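Long-range contacts in 3,4-dihydroxybenzoate decarboxylase (Enterobacter cloacae, PDB 5NY5), which decarboxylates 3,4-dihydroxybenzoate, and runs the reverse para-carboxylation of catechols, as a UbiD-family enzyme dependent on prenylated FMN: residues A[29-34]-A[61-66]; A[40-45]-A[54-59]; A[70-75]-A[314-319]; A[147-152]-A[172-177]. All coordinates share one frame; numbering follows the deposited sequence.

Interaction 1: residues A[29-34]-A[61-66]; sequences VDPNAE and NSVKGY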
loop_
_atom_site.group_PDB
_atom_site.type_symbol
_atom_site.label_atom_id
_atom_site.label_comp_id
_atom_site.label_asym_id
_atom_site.label_seq_id
_atom_site.Cartn_x
_atom_site.Cartn_y
_atom_site.Cartn_z
ATOM N N VAL A 29 -41.513 -34.847 17.873
ATOM C CA VAL A 29 -40.381 -34.348 17.106
ATOM C C VAL A 29 -39.371 -35.474 16.941
ATOM O O VAL A 29 -39.200 -36.307 17.837
ATOM C CB VAL A 29 -39.742 -33.111 17.775
ATOM C CG1 VAL A 29 -39.000 -33.491 19.048
ATOM C CG2 VAL A 29 -38.826 -32.384 16.803
ATOM N N ASP A 30 -38.725 -35.516 15.779
ATOM C CA ASP A 30 -37.705 -36.517 15.507
ATOM C C ASP A 30 -36.354 -35.986 15.966
ATOM O O ASP A 30 -35.931 -34.922 15.496
ATOM C CB ASP A 30 -37.663 -36.850 14.025
ATOM C CG ASP A 30 -36.974 -38.172 13.734
ATOM O OD1 ASP A 30 -36.119 -38.600 14.535
ATOM O OD2 ASP A 30 -37.288 -38.785 12.695
ATOM N N PRO A 31 -35.656 -36.667 16.879
ATOM C CA PRO A 31 -34.332 -36.181 17.296
ATOM C C PRO A 31 -33.308 -36.204 16.179
ATOM O O PRO A 31 -32.267 -35.549 16.301
ATOM C CB PRO A 31 -33.945 -37.140 18.428
ATOM C CG PRO A 31 -34.729 -38.373 18.154
ATOM C CD PRO A 31 -36.034 -37.903 17.584
ATOM N N ASN A 32 -33.569 -36.934 15.099
ATOM C CA ASN A 32 -32.684 -36.961 13.940
ATOM C C ASN A 32 -33.055 -35.793 13.035
ATOM O O ASN A 32 -34.079 -35.827 12.348
ATOM C CB ASN A 32 -32.797 -38.296 13.214
ATOM C CG ASN A 32 -31.774 -38.447 12.112
ATOM O OD1 ASN A 32 -30.782 -37.719 12.065
ATOM N ND2 ASN A 32 -32.006 -39.399 11.216
ATOM N N ALA A 33 -32.231 -34.742 13.066
ATOM C CA ALA A 33 -32.331 -33.582 12.181
ATOM C C ALA A 33 -33.556 -32.714 12.449
ATOM O O ALA A 33 -33.423 -31.497 12.607
ATOM C CB ALA A 33 -32.315 -34.017 10.712
ATOM N N GLU A 34 -34.748 -33.315 12.490
ATOM C CA GLU A 34 -35.972 -32.527 12.619
ATOM C C GLU A 34 -35.943 -31.648 13.861
ATOM O O GLU A 34 -36.372 -30.489 13.820
ATOM C CB GLU A 34 -37.193 -33.445 12.643
ATOM C CG GLU A 34 -38.457 -32.771 13.154
ATOM C CD GLU A 34 -39.716 -33.551 12.835
ATOM O OE1 GLU A 34 -40.249 -33.391 11.717
ATOM O OE2 GLU A 34 -40.175 -34.325 13.697
ATOM N N ASN A 61 -41.151 -32.261 24.835
ATOM C CA ASN A 61 -41.636 -33.308 25.728
ATOM C C ASN A 61 -41.985 -34.599 25.001
ATOM O O ASN A 61 -42.056 -35.652 25.642
ATOM C CB ASN A 61 -42.864 -32.816 26.499
ATOM C CG ASN A 61 -42.510 -31.834 27.596
ATOM O OD1 ASN A 61 -41.470 -31.958 28.243
ATOM N ND2 ASN A 61 -43.375 -30.852 27.815
ATOM N N SER A 62 -42.209 -34.545 23.692
ATOM C CA SER A 62 -42.592 -35.712 22.906
ATOM C C SER A 62 -41.490 -36.001 21.897
ATOM O O SER A 62 -41.362 -35.296 20.889
ATOM C CB SER A 62 -43.932 -35.485 22.209
ATOM O OG SER A 62 -44.262 -36.579 21.376
ATOM N N VAL A 63 -40.702 -37.036 22.163
ATOM C CA VAL A 63 -39.594 -37.441 21.307
ATOM C C VAL A 63 -39.997 -38.729 20.607
ATOM O O VAL A 63 -40.340 -39.718 21.266
ATOM C CB VAL A 63 -38.300 -37.629 22.110
ATOM C CG1 VAL A 63 -37.143 -37.958 21.185
ATOM C CG2 VAL A 63 -38.001 -36.386 22.931
ATOM N N LYS A 64 -39.964 -38.717 19.276
ATOM C CA LYS A 64 -40.356 -39.891 18.509
ATOM C C LYS A 64 -39.456 -41.071 18.849
ATOM O O LYS A 64 -38.228 -40.963 18.812
ATOM C CB LYS A 64 -40.290 -39.597 17.011
ATOM C CG LYS A 64 -41.261 -38.535 16.527
ATOM C CD LYS A 64 -41.098 -38.303 15.031
ATOM C CE LYS A 64 -41.975 -37.166 14.536
ATOM N NZ LYS A 64 -41.763 -36.906 13.084
ATOM N N GLY A 65 -40.076 -42.200 19.184
ATOM C CA GLY A 65 -39.347 -43.381 19.583
ATOM C C GLY A 65 -38.755 -43.336 20.971
ATOM O O GLY A 65 -38.091 -44.298 21.372
ATOM N N TYR A 66 -38.969 -42.255 21.720
ATOM C CA TYR A 66 -38.428 -42.108 23.072
ATOM C C TYR A 66 -39.499 -41.558 24.003
ATOM O O TYR A 66 -39.414 -40.416 24.470
ATOM C CB TYR A 66 -37.199 -41.197 23.068
ATOM C CG TYR A 66 -35.978 -41.800 22.418
ATOM C CD1 TYR A 66 -35.777 -41.700 21.049
ATOM C CD2 TYR A 66 -35.021 -42.457 23.177
ATOM C CE1 TYR A 66 -34.658 -42.243 20.452
ATOM C CE2 TYR A 66 -33.900 -43.002 22.590
ATOM C CZ TYR A 66 -33.724 -42.893 21.227
ATOM O OH TYR A 66 -32.608 -43.435 20.636
#
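Val29 and Val63 form a single beta bridge between two loops of the UbiD N-terminal domain, one leading into helix 34-42, the other joining strands 57-60 and 70-73. Two backbone hydrogen bonds define it. Val29 N gives its hydrogen to Ser62 O at 3.1 Å with a bent N-H...O angle of 143°, whereas Lys64 N meets Val29 O at 2.9 Å almost straight, at 177°. From Val63 to Tyr66 the second loop then makes a type II turn, closed by Tyr66 N on Val63 O.

Apolar contact is confined to one small patch, where Pro31 CD lies 3.8 Å from Val63 CG1. The neighbouring Trp486 of a second subunit packs on Val29 and Glu34.

The polar part depends on Lys64. Its extended chain runs alongside the Val29-Asp30 peptide, with CD 3.7 Å from Asp30 N, and crosses the Glu34 side chain at about a right angle. One carboxylate oxygen of Glu34 accepts from two donors: Asp30 N reaches OE2 on the anti side at 2.8 Å, and Lys64 NZ completes a salt bridge to Glu34 OE2 on the syn side at 3.1 Å.

Interaction 2: residues A[40-45]-A[54-59]; sequences RHIGAG and TGPAMM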
loop_
_atom_site.group_PDB
_atom_site.type_symbol
_atom_site.label_atom_id
_atom_site.label_comp_id
_atom_site.label_asym_id
_atom_site.label_seq_id
_atom_site.Cartn_x
_atom_site.Cartn_y
_atom_site.Cartn_z
ATOM N N ARG A 40 -34.027 -24.118 14.806
ATOM C CA ARG A 40 -33.331 -23.149 13.966
ATOM C C ARG A 40 -34.198 -21.924 13.707
ATOM O O ARG A 40 -33.699 -20.794 13.679
ATOM C CB ARG A 40 -32.919 -23.795 12.646
ATOM C CG ARG A 40 -32.379 -22.814 11.630
ATOM C CD ARG A 40 -33.116 -22.930 10.320
ATOM N NE ARG A 40 -32.527 -22.082 9.293
ATOM C CZ ARG A 40 -32.640 -22.308 7.990
ATOM N NH1 ARG A 40 -32.069 -21.488 7.119
ATOM N NH2 ARG A 40 -33.316 -23.363 7.559
ATOM N N HIS A 41 -35.504 -22.129 13.522
ATOM C CA HIS A 41 -36.426 -21.024 13.300
ATOM C C HIS A 41 -36.803 -20.301 14.582
ATOM O O HIS A 41 -37.213 -19.139 14.520
ATOM C CB HIS A 41 -37.708 -21.522 12.628
ATOM C CG HIS A 41 -37.496 -22.108 11.267
ATOM N ND1 HIS A 41 -37.385 -21.333 10.134
ATOM C CD2 HIS A 41 -37.388 -23.393 10.856
ATOM C CE1 HIS A 41 -37.209 -22.115 9.083
ATOM N NE2 HIS A 41 -37.209 -23.369 9.494
ATOM N N ILE A 42 -36.675 -20.950 15.733
ATOM C CA ILE A 42 -37.249 -20.449 16.976
ATOM C C ILE A 42 -36.211 -19.757 17.854
ATOM O O ILE A 42 -36.460 -18.669 18.373
ATOM C CB ILE A 42 -37.961 -21.597 17.728
ATOM C CG1 ILE A 42 -39.252 -21.966 16.989
ATOM C CG2 ILE A 42 -38.248 -21.206 19.168
ATOM C CD1 ILE A 42 -39.930 -23.207 17.495
ATOM N N GLY A 43 -35.037 -20.357 18.034
ATOM C CA GLY A 43 -34.091 -19.765 18.963
ATOM C C GLY A 43 -32.620 -20.090 18.790
ATOM O O GLY A 43 -31.813 -19.757 19.663
ATOM N N ALA A 44 -32.249 -20.727 17.678
ATOM C CA ALA A 44 -30.846 -21.072 17.458
ATOM C C ALA A 44 -29.967 -19.825 17.444
ATOM O O ALA A 44 -28.997 -19.723 18.203
ATOM C CB ALA A 44 -30.697 -21.856 16.156
ATOM N N GLY A 45 -30.298 -18.863 16.587
ATOM C CA GLY A 45 -29.578 -17.608 16.534
ATOM C C GLY A 45 -28.125 -17.778 16.118
ATOM O O GLY A 45 -27.732 -18.756 15.480
ATOM N N THR A 54 -32.930 -15.277 18.089
ATOM C CA THR A 54 -32.929 -15.669 19.486
ATOM C C THR A 54 -34.351 -15.611 20.017
ATOM O O THR A 54 -35.153 -14.767 19.609
ATOM C CB THR A 54 -32.027 -14.762 20.323
ATOM O OG1 THR A 54 -32.440 -13.399 20.168
ATOM C CG2 THR A 54 -30.576 -14.906 19.892
ATOM N N GLY A 55 -34.661 -16.527 20.925
ATOM C CA GLY A 55 -35.980 -16.594 21.502
ATOM C C GLY A 55 -35.995 -17.349 22.810
ATOM O O GLY A 55 -35.068 -17.266 23.619
ATOM N N PRO A 56 -37.059 -18.101 23.046
ATOM C CA PRO A 56 -37.147 -18.874 24.283
ATOM C C PRO A 56 -36.289 -20.121 24.210
ATOM O O PRO A 56 -36.027 -20.670 23.137
ATOM C CB PRO A 56 -38.634 -19.234 24.359
ATOM C CG PRO A 56 -39.028 -19.361 22.932
ATOM C CD PRO A 56 -38.234 -18.313 22.184
ATOM N N ALA A 57 -35.833 -20.558 25.375
ATOM C CA ALA A 57 -35.345 -21.920 25.478
ATOM C C ALA A 57 -36.521 -22.869 25.293
ATOM O O ALA A 57 -37.671 -22.523 25.574
ATOM C CB ALA A 57 -34.662 -22.149 26.821
HETATM N N MSE A 58 -36.238 -24.064 24.799
HETATM C CA MSE A 58 -37.323 -24.936 24.381
HETATM C C MSE A 58 -37.208 -26.355 24.909
HETATM O O MSE A 58 -36.149 -26.973 24.844
HETATM C CB MSE A 58 -37.405 -24.960 22.859
HETATM C CG MSE A 58 -38.689 -25.538 22.315
HETATM SE SE MSE A 58 -38.938 -25.030 20.457
HETATM C CE MSE A 58 -40.652 -25.897 20.133
HETATM N N MSE A 59 -38.321 -26.862 25.427
HETATM C CA MSE A 59 -38.408 -28.233 25.900
HETATM C C MSE A 59 -39.298 -29.052 24.979
HETATM O O MSE A 59 -40.465 -28.726 24.778
HETATM C CB MSE A 59 -38.952 -28.279 27.327
HETATM C CG MSE A 59 -39.090 -29.681 27.891
HETATM SE SE MSE A 59 -37.396 -30.409 28.512
HETATM C CE MSE A 59 -37.140 -29.233 30.041
#
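Ile42 meets selenomethionine Met58 of strand 57-60 in the tightly packed part of the contact. CD1 of Ile42 comes within 3.6 Å of Met58 SE and 3.8 Å of Met58 CE, the two side chains crossing at about a right angle. Met58 extends fully from the strand: CG is anti to the backbone N (chi1 -165°) and the later torsions stay near 180°, which carries the selenium out to the isoleucine. The other branch, Ile42 CG2, faces the Pro56 ring more loosely, at 4.2 Å from CD. Bare backbone continues the close packing: Gly43 CA sits 3.8 Å from Gly55 N, and Ile42 O is likewise 3.8 Å from Gly55 CA, though no hydrogen bond joins the segments.

Helix and strand are successive elements of a beta-alpha-beta unit, strand 22-25, helix 34-42 and strand 57-60. Met58 also touches Ile23 and Thr25 of the first strand, while Ala487 and Trp486 of a second subunit pack on Ile42 and Met58 respectively.

Toward Thr54 the contact loosens. At this solvent-exposed end the CB of Thr54 points away from the 40-45 segment, and Gly45 CA approaches Thr54 N no nearer than 4.4 Å.

Interaction 3: residues A[70-75]-A[314-319]; sequences RILVGM and HAILQT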
loop_
_atom_site.group_PDB
_atom_site.type_symbol
_atom_site.label_atom_id
_atom_site.label_comp_id
_atom_site.label_asym_id
_atom_site.label_seq_id
_atom_site.Cartn_x
_atom_site.Cartn_y
_atom_site.Cartn_z
ATOM N N ARG A 70 -37.394 -36.164 27.359
ATOM C CA ARG A 70 -37.679 -34.777 27.023
ATOM C C ARG A 70 -36.354 -34.055 26.822
ATOM O O ARG A 70 -35.471 -34.126 27.680
ATOM C CB ARG A 70 -38.524 -34.099 28.110
ATOM C CG ARG A 70 -38.069 -34.363 29.534
ATOM C CD ARG A 70 -38.933 -33.611 30.532
ATOM N NE ARG A 70 -38.496 -33.833 31.905
ATOM C CZ ARG A 70 -39.023 -33.230 32.967
ATOM N NH1 ARG A 70 -40.012 -32.362 32.817
ATOM N NH2 ARG A 70 -38.557 -33.495 34.177
ATOM N N ILE A 71 -36.221 -33.376 25.686
ATOM C CA ILE A 71 -34.956 -32.801 25.243
ATOM C C ILE A 71 -35.025 -31.285 25.354
ATOM O O ILE A 71 -36.020 -30.663 24.967
ATOM C CB ILE A 71 -34.626 -33.238 23.804
ATOM C CG1 ILE A 71 -34.526 -34.762 23.742
ATOM C CG2 ILE A 71 -33.335 -32.594 23.329
ATOM C CD1 ILE A 71 -34.178 -35.304 22.383
ATOM N N LEU A 72 -33.952 -30.695 25.871
ATOM C CA LEU A 72 -33.893 -29.275 26.182
ATOM C C LEU A 72 -32.799 -28.604 25.362
ATOM O O LEU A 72 -31.658 -29.073 25.344
ATOM C CB LEU A 72 -33.625 -29.080 27.668
ATOM C CG LEU A 72 -33.613 -27.649 28.168
ATOM C CD1 LEU A 72 -34.960 -27.013 27.895
ATOM C CD2 LEU A 72 -33.300 -27.669 29.645
ATOM N N VAL A 73 -33.145 -27.502 24.695
ATOM C CA VAL A 73 -32.197 -26.751 23.882
ATOM C C VAL A 73 -32.424 -25.261 24.087
ATOM O O VAL A 73 -33.534 -24.816 24.391
ATOM C CB VAL A 73 -32.306 -27.090 22.377
ATOM C CG1 VAL A 73 -31.931 -28.534 22.114
ATOM C CG2 VAL A 73 -33.704 -26.796 21.869
ATOM N N GLY A 74 -31.354 -24.489 23.910
ATOM C CA GLY A 74 -31.437 -23.045 23.882
ATOM C C GLY A 74 -31.331 -22.347 25.216
ATOM O O GLY A 74 -31.639 -21.152 25.292
HETATM N N MSE A 75 -30.895 -23.037 26.263
HETATM C CA MSE A 75 -30.892 -22.467 27.604
HETATM C C MSE A 75 -30.000 -21.232 27.691
HETATM O O MSE A 75 -30.371 -20.240 28.311
HETATM C CB MSE A 75 -30.454 -23.522 28.624
HETATM C CG MSE A 75 -30.787 -23.200 30.079
HETATM SE SE MSE A 75 -32.691 -22.938 30.475
HETATM C CE MSE A 75 -33.446 -24.262 29.317
ATOM N N HIS A 314 -37.237 -38.906 35.359
ATOM C CA HIS A 314 -37.673 -38.114 34.211
ATOM C C HIS A 314 -36.585 -37.115 33.808
ATOM O O HIS A 314 -36.801 -35.904 33.728
ATOM C CB HIS A 314 -39.001 -37.411 34.508
ATOM C CG HIS A 314 -39.779 -37.052 33.283
ATOM N ND1 HIS A 314 -40.743 -36.068 33.276
ATOM C CD2 HIS A 314 -39.742 -37.550 32.026
ATOM C CE1 HIS A 314 -41.263 -35.971 32.066
ATOM N NE2 HIS A 314 -40.673 -36.861 31.288
ATOM N N ALA A 315 -35.399 -37.658 33.547
ATOM C CA ALA A 315 -34.216 -36.835 33.337
ATOM C C ALA A 315 -34.345 -35.991 32.076
ATOM O O ALA A 315 -34.733 -36.487 31.015
ATOM C CB ALA A 315 -32.971 -37.712 33.252
ATOM N N ILE A 316 -34.013 -34.713 32.202
ATOM C CA ILE A 316 -34.005 -33.802 31.067
ATOM C C ILE A 316 -32.678 -33.939 30.336
ATOM O O ILE A 316 -31.609 -33.896 30.956
ATOM C CB ILE A 316 -34.230 -32.355 31.534
ATOM C CG1 ILE A 316 -35.588 -32.222 32.225
ATOM C CG2 ILE A 316 -34.121 -31.397 30.367
ATOM C CD1 ILE A 316 -35.775 -30.905 32.938
ATOM N N LEU A 317 -32.739 -34.114 29.020
ATOM C CA LEU A 317 -31.541 -34.133 28.186
ATOM C C LEU A 317 -31.310 -32.727 27.645
ATOM O O LEU A 317 -32.101 -32.228 26.841
ATOM C CB LEU A 317 -31.682 -35.146 27.054
ATOM C CG LEU A 317 -30.465 -35.283 26.138
ATOM C CD1 LEU A 317 -29.210 -35.512 26.957
ATOM C CD2 LEU A 317 -30.662 -36.415 25.146
ATOM N N GLN A 318 -30.234 -32.086 28.091
ATOM C CA GLN A 318 -29.893 -30.733 27.670
ATOM C C GLN A 318 -28.774 -30.767 26.639
ATOM O O GLN A 318 -27.773 -31.467 26.823
ATOM C CB GLN A 318 -29.472 -29.873 28.864
ATOM C CG GLN A 318 -29.061 -28.461 28.490
ATOM C CD GLN A 318 -28.696 -27.618 29.693
ATOM O OE1 GLN A 318 -28.474 -28.136 30.785
ATOM N NE2 GLN A 318 -28.636 -26.308 29.499
ATOM N N THR A 319 -28.948 -30.013 25.560
ATOM C CA THR A 319 -27.925 -29.842 24.538
ATOM C C THR A 319 -28.142 -28.480 23.889
ATOM O O THR A 319 -28.912 -27.654 24.388
ATOM C CB THR A 319 -27.964 -30.997 23.527
ATOM O OG1 THR A 319 -26.851 -30.890 22.631
ATOM C CG2 THR A 319 -29.258 -30.973 22.731
HETATM O O HOH W 1 -29.144 -25.802 26.066
#
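Arg70 sets CG between its backbone N and carbonyl carbon (chi1 45°) and then runs straight to NE, a course that lays its guanidinium flat on the His314 ring. The planes are 10° apart and their centres 3.8 Å, a stacked pair in which His314 ND1 lies over the middle of the guanidinium. On the opposite face Ile316 CG1 comes to 3.3 Å from Arg70 NE, with CD1 offset toward the rim. In its own plane the guanidinium grips one carbonyl side-on: NH2 reaches His314 O at 3.0 Å from within the carbonyl plane, while NE, at 3.2 Å from His314 O, comes from above that plane in a more bent bond (142°). Together stack and paired bonds fix the guanidinium's rotation. NH2 also bonds a glycerol, probably from the crystallisation liquor.

Beyond this end the backbones pair directly. Leu317 N bonds Arg70 O at 3.0 Å, Leu72 N bonds Leu317 O, and Thr319 N bonds Leu72 O. On one face Leu72 CB packs 3.6 Å from Ile316 CG2; on the other Val73 CG1 and Thr319 CG2 lie side by side at 3.7 Å.

The strands run parallel, and 316-319, from the Rift-related range, is the outermost strand within the chain of a mixed four-stranded sheet whose other three strands come from the N-terminal range.

Interaction 4: residues A[147-152]-A[172-177]; sequences PFFCLG and LCVQER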
loop_
_atom_site.group_PDB
_atom_site.type_symbol
_atom_site.label_atom_id
_atom_site.label_comp_id
_atom_site.label_asym_id
_atom_site.label_seq_id
_atom_site.Cartn_x
_atom_site.Cartn_y
_atom_site.Cartn_z
ATOM N N PRO A 147 -25.217 -39.114 16.233
ATOM C CA PRO A 147 -25.834 -38.415 17.366
ATOM C C PRO A 147 -24.774 -37.818 18.279
ATOM O O PRO A 147 -23.724 -38.415 18.516
ATOM C CB PRO A 147 -26.644 -39.512 18.068
ATOM C CG PRO A 147 -26.148 -40.805 17.502
ATOM C CD PRO A 147 -25.675 -40.507 16.122
ATOM N N PHE A 148 -25.058 -36.620 18.783
ATOM C CA PHE A 148 -24.085 -35.824 19.516
ATOM C C PHE A 148 -24.658 -35.357 20.845
ATOM O O PHE A 148 -25.825 -34.964 20.926
ATOM C CB PHE A 148 -23.654 -34.590 18.705
ATOM C CG PHE A 148 -22.348 -34.752 17.982
ATOM C CD1 PHE A 148 -21.149 -34.582 18.648
ATOM C CD2 PHE A 148 -22.321 -35.046 16.629
ATOM C CE1 PHE A 148 -19.946 -34.720 17.985
ATOM C CE2 PHE A 148 -21.122 -35.186 15.958
ATOM C CZ PHE A 148 -19.932 -35.024 16.638
ATOM N N PHE A 149 -23.827 -35.405 21.882
ATOM C CA PHE A 149 -24.030 -34.628 23.097
ATOM C C PHE A 149 -23.093 -33.432 23.030
ATOM O O PHE A 149 -21.890 -33.600 22.811
ATOM C CB PHE A 149 -23.744 -35.452 24.355
ATOM C CG PHE A 149 -24.581 -36.691 24.483
ATOM C CD1 PHE A 149 -25.890 -36.616 24.927
ATOM C CD2 PHE A 149 -24.054 -37.934 24.181
ATOM C CE1 PHE A 149 -26.659 -37.755 25.050
ATOM C CE2 PHE A 149 -24.818 -39.076 24.302
ATOM C CZ PHE A 149 -26.121 -38.986 24.738
ATOM N N CYS A 150 -23.636 -32.230 23.209
ATOM C CA CYS A 150 -22.863 -31.019 22.986
ATOM C C CYS A 150 -22.576 -30.219 24.247
ATOM O O CYS A 150 -21.810 -29.253 24.180
ATOM C CB CYS A 150 -23.578 -30.118 21.970
ATOM S SG CYS A 150 -23.774 -30.878 20.349
ATOM N N LEU A 151 -23.158 -30.584 25.383
ATOM C CA LEU A 151 -22.950 -29.862 26.633
ATOM C C LEU A 151 -22.593 -30.832 27.751
ATOM O O LEU A 151 -23.191 -30.837 28.830
ATOM C CB LEU A 151 -24.180 -29.030 26.987
ATOM C CG LEU A 151 -24.454 -27.855 26.047
ATOM C CD1 LEU A 151 -25.754 -27.156 26.407
ATOM C CD2 LEU A 151 -23.291 -26.875 26.076
ATOM N N GLY A 152 -21.598 -31.676 27.497
ATOM C CA GLY A 152 -21.111 -32.587 28.509
ATOM C C GLY A 152 -20.014 -31.976 29.355
ATOM O O GLY A 152 -18.896 -31.766 28.874
ATOM N N LEU A 172 -19.544 -35.075 22.428
ATOM C CA LEU A 172 -19.341 -36.511 22.298
ATOM C C LEU A 172 -20.292 -37.069 21.254
ATOM O O LEU A 172 -21.485 -36.750 21.262
ATOM C CB LEU A 172 -19.552 -37.225 23.636
ATOM C CG LEU A 172 -18.562 -36.895 24.756
ATOM C CD1 LEU A 172 -19.003 -35.676 25.555
ATOM C CD2 LEU A 172 -18.366 -38.095 25.662
ATOM N N CYS A 173 -19.766 -37.907 20.367
ATOM C CA CYS A 173 -20.553 -38.546 19.324
ATOM C C CYS A 173 -20.813 -39.998 19.704
ATOM O O CYS A 173 -19.891 -40.711 20.111
ATOM C CB CYS A 173 -19.834 -38.467 17.977
ATOM S SG CYS A 173 -20.733 -39.204 16.597
ATOM N N VAL A 174 -22.065 -40.427 19.571
ATOM C CA VAL A 174 -22.434 -41.796 19.912
ATOM C C VAL A 174 -21.924 -42.731 18.825
ATOM O O VAL A 174 -22.240 -42.561 17.641
ATOM C CB VAL A 174 -23.950 -41.926 20.093
ATOM C CG1 VAL A 174 -24.332 -43.371 20.348
ATOM C CG2 VAL A 174 -24.426 -41.035 21.226
ATOM N N GLN A 175 -21.137 -43.728 19.220
ATOM C CA GLN A 175 -20.540 -44.674 18.288
ATOM C C GLN A 175 -21.126 -46.072 18.406
ATOM O O GLN A 175 -21.528 -46.662 17.399
ATOM C CB GLN A 175 -19.020 -44.732 18.500
ATOM C CG GLN A 175 -18.320 -43.389 18.363
ATOM C CD GLN A 175 -18.374 -42.835 16.950
ATOM O OE1 GLN A 175 -18.674 -43.554 15.998
ATOM N NE2 GLN A 175 -18.079 -41.550 16.811
ATOM N N GLU A 176 -21.180 -46.621 19.618
ATOM C CA GLU A 176 -21.717 -47.959 19.824
ATOM C C GLU A 176 -22.731 -47.955 20.960
ATOM O O GLU A 176 -23.070 -46.893 21.491
ATOM C CB GLU A 176 -20.592 -48.951 20.126
ATOM C CG GLU A 176 -19.474 -48.971 19.099
ATOM C CD GLU A 176 -19.902 -49.572 17.777
ATOM O OE1 GLU A 176 -20.959 -50.235 17.730
ATOM O OE2 GLU A 176 -19.175 -49.383 16.780
ATOM N N ARG A 177 -23.220 -49.139 21.338
ATOM C CA ARG A 177 -24.114 -49.235 22.487
ATOM C C ARG A 177 -23.423 -48.840 23.783
ATOM O O ARG A 177 -24.101 -48.451 24.740
ATOM C CB ARG A 177 -24.669 -50.655 22.612
ATOM C CG ARG A 177 -23.614 -51.741 22.501
ATOM C CD ARG A 177 -24.001 -52.990 23.275
ATOM N NE ARG A 177 -23.631 -52.893 24.685
ATOM C CZ ARG A 177 -23.650 -53.914 25.535
ATOM N NH1 ARG A 177 -23.293 -53.735 26.799
ATOM N NH2 ARG A 177 -24.022 -55.116 25.120
#
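The Phe148 ring receives Cys173 over one face: CB stands 3.9 Å from the ring centroid, 19° off the normal, and the sulfur follows at 4.4 Å from SG to the same Phe148 centroid in a sulfur-aromatic contact. Val174 is shared by two apolar partners. Its CB is 3.6 Å from Pro147 CG, the side chains crossing at about a right angle, and its CG2 reaches Phe149 CE2 at 3.7 Å. With CG1 anti to the backbone N (chi1 176°), CG2 falls beside that N, anti to the carbonyl carbon, and so meets the phenylalanine.

These side chains are positioned by an antiparallel backbone pairing. Phe149 and Leu172 are a hydrogen-bonded pair, with Phe149 N on Leu172 O and Leu172 N on Phe149 O both at 2.8 Å. Phe148 and Cys173 form the adjoining non-hydrogen-bonded pair, beyond which Val174 N bonds Pro147 O at 2.8 Å with an N-H...O angle of 167°.

The pairing belongs to the beta hairpin of strands 148-157 and 165-174 in the Rift-related domain. Phe148 lies close to Arg171, a residue that binds prenylated FMN in this enzyme; the cofactor is absent from this chain. Leu180 of strand 179-182 packs against Phe149, Leu172 and Val174, Met287 of strand 285-288 touches Phe148, and strand 316-319 lies against Phe149 through Leu317.

In the fold
Interaction 2 is nested within the loop that interaction 1 closes, their centres 16 Å apart, and both are touched by the second subunit. Interaction 3 touches both: its strand 70-73 packs against interaction 1, with Ile71 CG1 3.9 Å from Val63 CG2, and neighbours strand 57-60 of interaction 2, where Met58 N sits 2.8 Å from Val73 O, a probable hydrogen bond. Strand 316-319 then connects this sheet to interaction 4, with Thr319 OG1 3.4 Å from Cys150 CB. Interaction 4 is nearest the prenylated FMN site, empty in this chain: Phe148 is about 4 Å from Arg171, side chain to side chain. From interaction 3, the side chain of Thr319 is about 8 Å from that of Arg171, whereas interactions 1 and 2 lie away from the site.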